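Five-membered-cyclitol-phosphate synthase (Streptomyces citricolor, PDB 6K96) belongs to the myo-inositol-1-phosphate synthase family and binds nicotinamide-adenine-dinucleotide in a four-chain assembly. Local coordinates at residues 306-309 with 310-314; 341-344 with 345-349. One frame throughout, in Å; residues are numbered along the deposited sequence.

Contact 1. Residues 306-309 with 310-314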
loop_
_atom_site.group_PDB
_atom_site.type_symbol
_atom_site.label_atom_id
_atom_site.label_comp_id
_atom_site.label_asym_id
_atom_site.label_seq_id
_atom_site.Cartn_x
_atom_site.Cartn_y
_atom_site.Cartn_z
ATOM N N ILE B 306 31.333 -21.038 -5.211
ATOM C CA ILE B 306 32.408 -20.329 -5.948
ATOM C C ILE B 306 33.705 -20.684 -5.240
ATOM O O ILE B 306 34.673 -21.060 -5.924
ATOM C CB ILE B 306 32.185 -18.822 -6.068
ATOM C CG1 ILE B 306 30.893 -18.460 -6.790
ATOM C CG2 ILE B 306 33.365 -18.209 -6.796
ATOM C CD1 ILE B 306 30.483 -17.009 -6.570
ATOM N N ALA B 307 33.647 -20.655 -3.910
ATOM C CA ALA B 307 34.732 -20.986 -2.957
ATOM C C ALA B 307 35.268 -22.388 -3.227
ATOM O O ALA B 307 36.445 -22.505 -3.626
ATOM C CB ALA B 307 34.205 -20.871 -1.546
ATOM N N ALA B 308 34.457 -23.421 -2.976
ATOM C CA ALA B 308 34.874 -24.844 -3.029
ATOM C C ALA B 308 35.437 -25.177 -4.408
ATOM O O ALA B 308 36.559 -25.713 -4.451
ATOM C CB ALA B 308 33.756 -25.759 -2.618
ATOM N N ALA B 309 34.739 -24.836 -5.492
ATOM C CA ALA B 309 35.146 -25.235 -6.862
ATOM C C ALA B 309 36.515 -24.631 -7.187
ATOM O O ALA B 309 37.328 -25.308 -7.788
ATOM C CB ALA B 309 34.118 -24.828 -7.878
ATOM N N ALA B 310 36.769 -23.422 -6.701
ATOM C CA ALA B 310 38.028 -22.663 -6.898
ATOM C C ALA B 310 39.169 -23.343 -6.140
ATOM O O ALA B 310 40.231 -23.543 -6.731
ATOM C CB ALA B 310 37.843 -21.235 -6.459
ATOM N N ARG B 311 38.940 -23.756 -4.903
ATOM C CA ARG B 311 39.947 -24.525 -4.124
ATOM C C ARG B 311 40.252 -25.880 -4.805
ATOM O O ARG B 311 41.430 -26.295 -4.804
ATOM C CB ARG B 311 39.485 -24.673 -2.672
ATOM C CG ARG B 311 40.509 -25.352 -1.784
ATOM C CD ARG B 311 40.005 -25.407 -0.358
ATOM N NE ARG B 311 40.902 -26.171 0.496
ATOM C CZ ARG B 311 40.813 -27.475 0.712
ATOM N NH1 ARG B 311 39.870 -28.215 0.156
ATOM N NH2 ARG B 311 41.692 -28.052 1.489
ATOM N N ARG B 312 39.236 -26.570 -5.330
ATOM C CA ARG B 312 39.387 -27.866 -6.077
ATOM C C ARG B 312 40.267 -27.632 -7.312
ATOM O O ARG B 312 41.100 -28.485 -7.594
ATOM C CB ARG B 312 38.062 -28.486 -6.557
ATOM C CG ARG B 312 36.969 -28.676 -5.515
ATOM C CD ARG B 312 36.474 -30.107 -5.416
ATOM N NE ARG B 312 35.536 -30.202 -4.317
ATOM C CZ ARG B 312 34.213 -30.040 -4.409
ATOM N NH1 ARG B 312 33.470 -30.133 -3.310
ATOM N NH2 ARG B 312 33.644 -29.778 -5.583
ATOM N N VAL B 313 40.153 -26.470 -7.948
ATOM C CA VAL B 313 40.890 -26.110 -9.193
ATOM C C VAL B 313 42.120 -25.223 -8.878
ATOM O O VAL B 313 42.849 -24.862 -9.833
ATOM C CB VAL B 313 39.861 -25.502 -10.166
ATOM C CG1 VAL B 313 40.298 -24.211 -10.843
ATOM C CG2 VAL B 313 39.465 -26.542 -11.187
ATOM N N GLY B 314 42.366 -24.909 -7.592
ATOM C CA GLY B 314 43.555 -24.164 -7.120
ATOM C C GLY B 314 43.580 -22.690 -7.525
ATOM O O GLY B 314 44.674 -22.108 -7.595
#
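Ala308 O accepts the shortest hydrogen bond between the two segments, from Arg312 N at 2.9 Å. The same oxygen is also touched by the Arg312 side chain, whose CG packs 3.2 Å from Ala308 O. The first torsion of Arg312 sets this up: CG lies beside the backbone N and anti to the carbonyl carbon (chi1 -52°). A bend at chi2 then turns the chain back along the helix. One face of the guanidinium comes over the methyl of Ala308, with Arg312 NH1 4.4 Å from Ala308 CB. Glu126 fixes this group from outside through a salt bridge to NH1.

Arg311 leaves the helix in a different direction, without turning back along it. CG is anti to its backbone N and the chain stays extended to NE, which bonds to the carbonyl of Lys151. Arg311 N donates to Ala307 O at 3.1 Å. Ala310 CB lies 3.2 Å from Ile306 O, the oxygen that also accepts from Ala310 N. The last of the four i to i+4 bonds between the segments, Val313 N to Ala309 O, is more bent, at 135°. Ala307 and Ala308 turn their methyls to Val127 of strand 127-130, while Ala309 and Val313 meet helix 338-353. Gly314 leaves the helix with positive phi (70°), and its N reaches Arg311 O in a weak bond. With Phe315 N bonded to Ala310 O, this is a Schellman motif closing the C-terminal end of helix 292-313.

Contact 2. Residues 341-344 with 345-349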
loop_
_atom_site.group_PDB
_atom_site.type_symbol
_atom_site.label_atom_id
_atom_site.label_comp_id
_atom_site.label_asym_id
_atom_site.label_seq_id
_atom_site.Cartn_x
_atom_site.Cartn_y
_atom_site.Cartn_z
ATOM N N VAL B 341 32.559 -10.917 -14.592
ATOM C CA VAL B 341 31.885 -11.848 -13.650
ATOM C C VAL B 341 31.582 -13.131 -14.422
ATOM O O VAL B 341 32.052 -14.204 -14.015
ATOM C CB VAL B 341 30.644 -11.205 -13.007
ATOM C CG1 VAL B 341 29.880 -12.190 -12.128
ATOM C CG2 VAL B 341 31.015 -9.957 -12.212
ATOM N N ALA B 342 30.915 -12.996 -15.559
ATOM C CA ALA B 342 30.620 -14.078 -16.534
ATOM C C ALA B 342 31.887 -14.874 -16.926
ATOM O O ALA B 342 31.833 -16.105 -16.847
ATOM C CB ALA B 342 29.933 -13.467 -17.731
ATOM N N GLU B 343 32.979 -14.202 -17.311
ATOM C CA GLU B 343 34.286 -14.809 -17.721
ATOM C C GLU B 343 34.766 -15.757 -16.610
ATOM O O GLU B 343 35.101 -16.913 -16.908
ATOM C CB GLU B 343 35.311 -13.703 -17.986
ATOM C CG GLU B 343 36.565 -14.136 -18.729
ATOM C CD GLU B 343 37.569 -13.028 -19.074
ATOM O OE1 GLU B 343 38.036 -12.970 -20.267
ATOM O OE2 GLU B 343 37.915 -12.227 -18.161
ATOM N N ALA B 344 34.732 -15.291 -15.363
ATOM C CA ALA B 344 35.100 -16.048 -14.147
ATOM C C ALA B 344 34.171 -17.262 -13.930
ATOM O O ALA B 344 34.679 -18.310 -13.582
ATOM C CB ALA B 344 35.132 -15.086 -12.989
ATOM N N TYR B 345 32.852 -17.149 -14.101
ATOM C CA TYR B 345 31.879 -18.291 -13.972
ATOM C C TYR B 345 32.153 -19.363 -15.037
ATOM O O TYR B 345 32.254 -20.560 -14.738
ATOM C CB TYR B 345 30.415 -17.841 -14.113
ATOM C CG TYR B 345 29.763 -17.554 -12.788
ATOM C CD1 TYR B 345 29.678 -18.559 -11.828
ATOM C CD2 TYR B 345 29.298 -16.286 -12.465
ATOM C CE1 TYR B 345 29.127 -18.322 -10.586
ATOM C CE2 TYR B 345 28.766 -16.021 -11.209
ATOM C CZ TYR B 345 28.644 -17.057 -10.288
ATOM O OH TYR B 345 28.084 -16.861 -9.060
ATOM N N ARG B 346 32.260 -18.915 -16.280
ATOM C CA ARG B 346 32.463 -19.778 -17.483
ATOM C C ARG B 346 33.822 -20.493 -17.364
ATOM O O ARG B 346 33.837 -21.738 -17.534
ATOM C CB ARG B 346 32.292 -18.880 -18.711
ATOM C CG ARG B 346 32.396 -19.572 -20.052
ATOM C CD ARG B 346 32.549 -18.524 -21.144
ATOM N NE ARG B 346 33.670 -17.622 -20.922
ATOM C CZ ARG B 346 34.975 -17.950 -21.016
ATOM N NH1 ARG B 346 35.385 -19.181 -21.320
ATOM N NH2 ARG B 346 35.873 -17.009 -20.787
ATOM N N GLN B 347 34.897 -19.753 -17.027
ATOM C CA GLN B 347 36.251 -20.338 -16.831
ATOM C C GLN B 347 36.203 -21.328 -15.655
ATOM O O GLN B 347 36.748 -22.426 -15.787
ATOM C CB GLN B 347 37.310 -19.240 -16.676
ATOM C CG GLN B 347 37.666 -18.541 -17.991
ATOM C CD GLN B 347 38.745 -17.489 -17.836
ATOM O OE1 GLN B 347 38.887 -16.601 -18.680
ATOM N NE2 GLN B 347 39.517 -17.572 -16.755
ATOM N N LEU B 348 35.526 -20.984 -14.563
ATOM C CA LEU B 348 35.531 -21.817 -13.334
ATOM C C LEU B 348 34.837 -23.146 -13.610
ATOM O O LEU B 348 35.348 -24.198 -13.155
ATOM C CB LEU B 348 34.822 -21.085 -12.192
ATOM C CG LEU B 348 34.724 -21.862 -10.885
ATOM C CD1 LEU B 348 36.102 -22.344 -10.438
ATOM C CD2 LEU B 348 34.076 -20.989 -9.823
ATOM N N ASP B 349 33.689 -23.084 -14.293
ATOM C CA ASP B 349 32.861 -24.263 -14.651
ATOM C C ASP B 349 33.665 -25.158 -15.610
ATOM O O ASP B 349 33.676 -26.407 -15.433
ATOM C CB ASP B 349 31.529 -23.819 -15.273
ATOM C CG ASP B 349 30.464 -23.353 -14.283
ATOM O OD1 ASP B 349 30.456 -23.862 -13.134
ATOM O OD2 ASP B 349 29.653 -22.463 -14.664
#
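Glu343 and Gln347 lie side by side, one helical turn apart, and point the same way. Between the two side chains the closest atoms are Gln347 OE1 and Glu343 CG, 3.4 Å apart, so the amide oxygen meets the aliphatic part of the glutamate. The carboxylate and amide planes are turned 45° apart. Arg346 comes to the same methylene group, with its NH2 3.6 Å from Glu343 CG. Its chain bends at chi3 (55°), which brings one face of the guanidinium over Glu343 O. Glu343 OE1 and Arg346 NH2 are 4.6 Å apart, so the opposite charges do not touch and any attraction is probably weak.

On the buried flank Val341 CG1 packs against Tyr345 CE2 at 4.1 Å. Val341 CG1 is anti to the backbone N (chi1 175°), which carries this methyl alongside the ring.

Helical bonds hold these side chains in step. Gln347 N gives the shortest, 2.8 Å to Glu343 O. Leu348 N likewise bonds to Ala344 O.

Further out, Tyr345 OH makes a weak hydrogen bond to Asp302, and Asp349 OD1 accepts from Gly48 N. Ala344 packs on Ala320 and Ala321. The Glu343 flank is open to solvent, while Tyr345 and Leu348 pack against helix 292-313.

Overall arrangement
Both contacts are single helical stretches, and their centres lie about 12 Å apart. Contact 1 comes first in the chain, at the end of helix 292-313. Contact 2 follows on helix 338-353, the next and last helix of the modelled chain. The two helices pack directly. Ile306 CD1 lies 3.5 Å from Tyr345 OH, and Leu348 CD1 lies 3.9 Å from Ala310 N. At contact 1, helix 292-313 has the parallel sheet on one flank and helix 338-353 on another. Helix 338-353 is thus linked through helix 292-313 to the parallel sheet, which is probably part of a Rossmann-type dinucleotide-binding fold.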